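Local structure of dual specificity phosphatase 28 (Homo sapiens, 5Y15) at residues 65-79 against 118-131. The protein removes phosphate from a synthetic aryl phosphate in vitro but has almost no detectable activity on phosphotyrosine and none on phosphoserine. The protein carries 2 engineered substitutions. Residues are numbered along the deposited sequence; the frame is centred on the assembly and turned at random.
Sequences GVTLCVNVSRQQPGP and GACLVYSKNGRSRS. Engineered in segment 118-131: Ser124 (natural residue Cys). With PO4 (phosphate ion), chain C.
Val66 to Asn71 and Ala119 to Tyr123 run as neighbouring parallel strands, their axes 15° apart, joined by bonds from Leu121 N to Leu68 O, Val70 N to Leu121 O (2.6 Å), Tyr123 N to Val70 O and Val72 N to Tyr123 O. A beta bulge between Val66 and Leu68 lets Ala119 O take Thr67 N at 2.8 Å and, weakly, Leu68 N. On one face of the sheet Leu68 and Val70 line up with Cys120 and Val122, and Met110 of helix 100-115 packs on the last three. On the other, Tyr123 CG lies between the backbone N and the carbonyl carbon (chi1 73°), which brings the ring back against Asn71: Asn71 CA sits over the ring face, a CH-pi contact 4.1 Å from the centroid, and the Asn71 amide is tilted 29° to the ring. Tyr123 OH donates to Pro77 O at 2.8 Å, tying the loop after strand 66-71 to the end of strand 119-123. Asn71 braces that loop too, its OD1 accepting from Ser73 OG and its ND2 giving to Gln76 O and Glu86. Beyond Tyr123 comes the phosphate-binding loop of the protein tyrosine phosphatases, where engineered Ser124 replaces the cysteine inferred to be the phosphocysteine nucleophile. Here the loop holds a phosphate ion, and Arg130, bent at chi3, turns NE to PO4 O3 and NH2 to PO4 O4 (3.1 Å). Val72 packs alongside this arginine: CG1 lies 3.6 Å from Arg130 CB, and Val72 O sits over a guanidinium face without a hydrogen bond. Arg130 NH1 bonds to Val91 O and a water shared with Arg74 N. Gln76 NE2 lies 3.4 Å from Lys125 CG.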
loop_
_atom_site.group_PDB
_atom_site.type_symbol
_atom_site.label_atom_id
_atom_site.label_comp_id
_atom_site.label_asym_id
_atom_site.label_seq_id
_atom_site.Cartn_x
_atom_site.Cartn_y
_atom_site.Cartn_z
ATOM N N GLY A 65 -16.126 -4.662 5.863
ATOM C CA GLY A 65 -15.829 -3.817 4.721
ATOM C C GLY A 65 -14.366 -3.475 4.600
ATOM O O GLY A 65 -14.023 -2.402 4.091
ATOM N N VAL A 66 -13.485 -4.363 5.056
ATOM C CA VAL A 66 -12.062 -4.111 4.923
ATOM C C VAL A 66 -11.721 -4.103 3.447
ATOM O O VAL A 66 -12.012 -5.053 2.717
ATOM C CB VAL A 66 -11.255 -5.158 5.700
ATOM C CG1 VAL A 66 -9.785 -5.096 5.309
ATOM C CG2 VAL A 66 -11.397 -4.896 7.197
ATOM N N THR A 67 -11.121 -3.012 2.993
ATOM C CA THR A 67 -10.732 -2.871 1.607
ATOM C C THR A 67 -9.226 -2.795 1.449
ATOM O O THR A 67 -8.742 -2.704 0.313
ATOM C CB THR A 67 -11.370 -1.616 0.999
ATOM O OG1 THR A 67 -10.945 -0.486 1.749
ATOM C CG2 THR A 67 -12.892 -1.697 1.079
ATOM N N LEU A 68 -8.472 -2.825 2.549
ATOM C CA LEU A 68 -7.019 -2.824 2.464
ATOM C C LEU A 68 -6.472 -3.617 3.631
ATOM O O LEU A 68 -6.849 -3.350 4.772
ATOM C CB LEU A 68 -6.453 -1.397 2.496
ATOM C CG LEU A 68 -4.932 -1.259 2.598
ATOM C CD1 LEU A 68 -4.289 -1.604 1.276
ATOM C CD2 LEU A 68 -4.498 0.134 3.061
ATOM N N CYS A 69 -5.610 -4.594 3.342
ATOM C CA CYS A 69 -4.881 -5.342 4.363
ATOM C C CYS A 69 -3.442 -4.856 4.386
ATOM O O CYS A 69 -2.776 -4.834 3.345
ATOM C CB CYS A 69 -4.907 -6.853 4.074
ATOM S SG CYS A 69 -6.570 -7.540 4.128
ATOM N N VAL A 70 -2.949 -4.510 5.564
ATOM C CA VAL A 70 -1.569 -4.084 5.729
ATOM C C VAL A 70 -0.862 -5.217 6.442
ATOM O O VAL A 70 -1.073 -5.429 7.644
ATOM C CB VAL A 70 -1.443 -2.771 6.513
ATOM C CG1 VAL A 70 0.040 -2.343 6.605
ATOM C CG2 VAL A 70 -2.304 -1.659 5.873
ATOM N N ASN A 71 -0.007 -5.922 5.705
ATOM C CA ASN A 71 0.719 -7.100 6.186
ATOM C C ASN A 71 2.079 -6.584 6.616
ATOM O O ASN A 71 2.931 -6.308 5.776
ATOM C CB ASN A 71 0.802 -8.128 5.057
ATOM C CG ASN A 71 1.508 -9.447 5.444
ATOM O OD1 ASN A 71 2.164 -9.576 6.482
ATOM N ND2 ASN A 71 1.390 -10.423 4.561
ATOM N N VAL A 72 2.275 -6.400 7.918
ATOM C CA VAL A 72 3.548 -5.854 8.430
ATOM C C VAL A 72 4.431 -7.046 8.770
ATOM O O VAL A 72 4.576 -7.464 9.928
ATOM C CB VAL A 72 3.329 -4.919 9.623
ATOM C CG1 VAL A 72 4.560 -4.021 9.825
ATOM C CG2 VAL A 72 2.035 -4.087 9.440
ATOM N N SER A 73 5.100 -7.585 7.748
ATOM C CA SER A 73 6.015 -8.701 7.955
ATOM C C SER A 73 6.739 -8.998 6.660
ATOM O O SER A 73 6.304 -8.607 5.578
ATOM C CB SER A 73 5.292 -9.971 8.397
ATOM O OG SER A 73 4.656 -10.517 7.267
ATOM N N ARG A 74 7.795 -9.796 6.775
ATOM C CA ARG A 74 8.508 -10.217 5.584
ATOM C C ARG A 74 8.018 -11.553 5.080
ATOM O O ARG A 74 8.054 -11.784 3.869
ATOM C CB ARG A 74 10.005 -10.312 5.873
ATOM C CG ARG A 74 10.628 -8.989 6.237
ATOM C CD ARG A 74 12.115 -9.166 6.398
ATOM N NE ARG A 74 12.796 -7.940 6.795
ATOM C CZ ARG A 74 13.479 -7.177 5.952
ATOM N NH1 ARG A 74 13.538 -7.514 4.668
ATOM N NH2 ARG A 74 14.088 -6.079 6.379
ATOM N N GLN A 75 7.433 -12.379 5.954
ATOM C CA GLN A 75 7.166 -13.762 5.598
ATOM C C GLN A 75 5.755 -14.203 5.905
ATOM O O GLN A 75 5.444 -15.364 5.636
ATOM C CB GLN A 75 8.090 -14.719 6.381
ATOM C CG GLN A 75 9.582 -14.470 6.306
ATOM C CD GLN A 75 10.108 -14.453 4.900
ATOM O OE1 GLN A 75 9.480 -14.986 3.981
ATOM N NE2 GLN A 75 11.282 -13.853 4.719
ATOM N N GLN A 76 4.831 -13.269 6.333
ATOM C CA GLN A 76 3.514 -13.816 6.606
ATOM C C GLN A 76 2.669 -13.731 5.347
ATOM O O GLN A 76 2.856 -12.820 4.535
ATOM C CB GLN A 76 2.806 -13.071 7.753
ATOM C CG GLN A 76 3.509 -13.166 9.110
ATOM C CD GLN A 76 3.430 -14.562 9.723
ATOM O OE1 GLN A 76 2.364 -15.189 9.746
ATOM N NE2 GLN A 76 4.566 -15.057 10.216
ATOM N N PRO A 77 1.826 -14.728 5.116
ATOM C CA PRO A 77 1.047 -14.759 3.879
ATOM C C PRO A 77 -0.031 -13.682 3.881
ATOM O O PRO A 77 -0.689 -13.430 4.893
ATOM C CB PRO A 77 0.450 -16.173 3.881
ATOM C CG PRO A 77 0.391 -16.528 5.342
ATOM C CD PRO A 77 1.658 -15.963 5.903
ATOM N N GLY A 78 -0.246 -13.097 2.707
ATOM C CA GLY A 78 -1.218 -12.053 2.519
ATOM C C GLY A 78 -2.630 -12.532 2.749
ATOM O O GLY A 78 -2.884 -13.728 2.928
ATOM N N PRO A 79 -3.581 -11.607 2.764
ATOM C CA PRO A 79 -4.963 -12.017 3.014
ATOM C C PRO A 79 -5.413 -12.978 1.937
ATOM O O PRO A 79 -5.464 -12.647 0.748
ATOM C CB PRO A 79 -5.737 -10.692 2.975
ATOM C CG PRO A 79 -4.944 -9.850 2.025
ATOM C CD PRO A 79 -3.500 -10.189 2.364
ATOM N N GLY A 118 -13.940 2.524 2.974
ATOM C CA GLY A 118 -13.620 1.194 3.409
ATOM C C GLY A 118 -12.947 1.200 4.763
ATOM O O GLY A 118 -12.993 2.184 5.510
ATOM N N ALA A 119 -12.300 0.086 5.072
ATOM C CA ALA A 119 -11.632 -0.089 6.347
ATOM C C ALA A 119 -10.306 -0.786 6.111
ATOM O O ALA A 119 -10.113 -1.467 5.109
ATOM C CB ALA A 119 -12.492 -0.913 7.312
ATOM N N CYS A 120 -9.395 -0.641 7.058
ATOM C CA CYS A 120 -8.090 -1.260 6.943
ATOM C C CYS A 120 -7.956 -2.320 8.007
ATOM O O CYS A 120 -8.432 -2.158 9.133
ATOM C CB CYS A 120 -6.933 -0.277 7.138
ATOM S SG CYS A 120 -6.941 1.139 6.060
ATOM N N LEU A 121 -7.255 -3.387 7.642
ATOM C CA LEU A 121 -6.819 -4.392 8.590
ATOM C C LEU A 121 -5.302 -4.314 8.593
ATOM O O LEU A 121 -4.674 -4.434 7.539
ATOM C CB LEU A 121 -7.299 -5.791 8.186
ATOM C CG LEU A 121 -6.433 -6.881 8.793
ATOM C CD1 LEU A 121 -6.727 -6.982 10.287
ATOM C CD2 LEU A 121 -6.560 -8.240 8.068
ATOM N N VAL A 122 -4.724 -4.046 9.754
ATOM C CA VAL A 122 -3.281 -4.056 9.957
ATOM C C VAL A 122 -2.987 -5.322 10.738
ATOM O O VAL A 122 -3.567 -5.532 11.809
ATOM C CB VAL A 122 -2.799 -2.827 10.743
ATOM C CG1 VAL A 122 -1.310 -2.859 10.941
ATOM C CG2 VAL A 122 -3.204 -1.519 10.052
ATOM N N TYR A 123 -2.102 -6.175 10.223
ATOM C CA TYR A 123 -1.838 -7.405 10.948
ATOM C C TYR A 123 -0.372 -7.794 10.889
ATOM O O TYR A 123 0.352 -7.464 9.948
ATOM C CB TYR A 123 -2.712 -8.545 10.444
ATOM C CG TYR A 123 -2.351 -9.116 9.098
ATOM C CD1 TYR A 123 -2.833 -8.542 7.934
ATOM C CD2 TYR A 123 -1.573 -10.267 8.997
ATOM C CE1 TYR A 123 -2.519 -9.068 6.697
ATOM C CE2 TYR A 123 -1.261 -10.809 7.770
ATOM C CZ TYR A 123 -1.739 -10.205 6.618
ATOM O OH TYR A 123 -1.436 -10.740 5.379
ATOM N N SER A 124 0.047 -8.503 11.925
ATOM C CA SER A 124 1.377 -9.069 12.015
ATOM C C SER A 124 1.190 -10.476 12.553
ATOM O O SER A 124 0.061 -10.913 12.800
ATOM C CB SER A 124 2.309 -8.220 12.892
ATOM O OG SER A 124 1.824 -8.140 14.223
ATOM N N LYS A 125 2.280 -11.226 12.663
ATOM C CA LYS A 125 2.145 -12.616 13.093
ATOM C C LYS A 125 1.417 -12.709 14.431
ATOM O O LYS A 125 0.318 -13.268 14.523
ATOM C CB LYS A 125 3.515 -13.278 13.168
ATOM C CG LYS A 125 3.471 -14.778 13.445
ATOM C CD LYS A 125 4.894 -15.257 13.680
ATOM C CE LYS A 125 4.933 -16.478 14.565
ATOM N NZ LYS A 125 6.348 -16.807 14.829
ATOM N N ASN A 126 2.011 -12.126 15.470
ATOM C CA ASN A 126 1.456 -12.186 16.817
ATOM C C ASN A 126 0.371 -11.136 17.075
ATOM O O ASN A 126 -0.343 -11.237 18.080
ATOM C CB ASN A 126 2.591 -12.086 17.839
ATOM C CG ASN A 126 3.600 -13.248 17.702
ATOM O OD1 ASN A 126 3.204 -14.372 17.421
ATOM N ND2 ASN A 126 4.887 -12.974 17.906
ATOM N N GLY A 127 0.253 -10.112 16.234
ATOM C CA GLY A 127 -0.725 -9.053 16.493
ATOM C C GLY A 127 -0.404 -8.283 17.752
ATOM O O GLY A 127 -1.311 -7.899 18.504
ATOM N N ARG A 128 0.877 -8.027 17.983
ATOM C CA ARG A 128 1.360 -7.414 19.208
ATOM C C ARG A 128 2.393 -6.313 18.995
ATOM O O ARG A 128 2.348 -5.310 19.713
ATOM C CB ARG A 128 1.936 -8.511 20.114
ATOM C CG ARG A 128 2.932 -8.066 21.153
ATOM C CD ARG A 128 3.417 -9.274 21.954
ATOM N NE ARG A 128 4.605 -9.916 21.402
ATOM C CZ ARG A 128 4.661 -11.189 21.015
ATOM N NH1 ARG A 128 3.588 -11.966 21.134
ATOM N NH2 ARG A 128 5.796 -11.693 20.527
ATOM N N SER A 129 3.271 -6.413 18.001
ATOM C CA SER A 129 4.337 -5.435 17.829
ATOM C C SER A 129 4.215 -4.654 16.521
ATOM O O SER A 129 3.858 -3.472 16.520
ATOM C CB SER A 129 5.690 -6.144 17.909
ATOM O OG SER A 129 6.760 -5.220 17.928
ATOM N N ARG A 130 4.546 -5.294 15.400
ATOM C CA ARG A 130 4.566 -4.599 14.117
ATOM C C ARG A 130 3.227 -3.938 13.798
ATOM O O ARG A 130 3.178 -2.762 13.408
ATOM C CB ARG A 130 4.979 -5.572 13.010
ATOM C CG ARG A 130 6.490 -5.819 13.020
ATOM C CD ARG A 130 6.903 -6.997 12.123
ATOM N NE ARG A 130 6.240 -8.232 12.522
ATOM C CZ ARG A 130 6.475 -9.428 11.987
ATOM N NH1 ARG A 130 7.372 -9.582 11.003
ATOM N NH2 ARG A 130 5.799 -10.472 12.439
ATOM N N SER A 131 2.137 -4.706 13.890
ATOM C CA SER A 131 0.829 -4.187 13.546
ATOM C C SER A 131 0.360 -3.150 14.561
ATOM O O SER A 131 -0.332 -2.197 14.193
ATOM C CB SER A 131 -0.159 -5.336 13.447
ATOM O OG SER A 131 -0.192 -6.019 14.691
HETATM P P PO4 C . 4.311 -9.198 15.891
HETATM O O1 PO4 C . 2.925 -8.629 16.165
HETATM O O2 PO4 C . 5.005 -9.569 17.186
HETATM O O3 PO4 C . 5.138 -8.118 15.260
HETATM O O4 PO4 C . 4.058 -10.408 15.006
HETATM O O HOH W 1 8.205 -11.921 9.096
#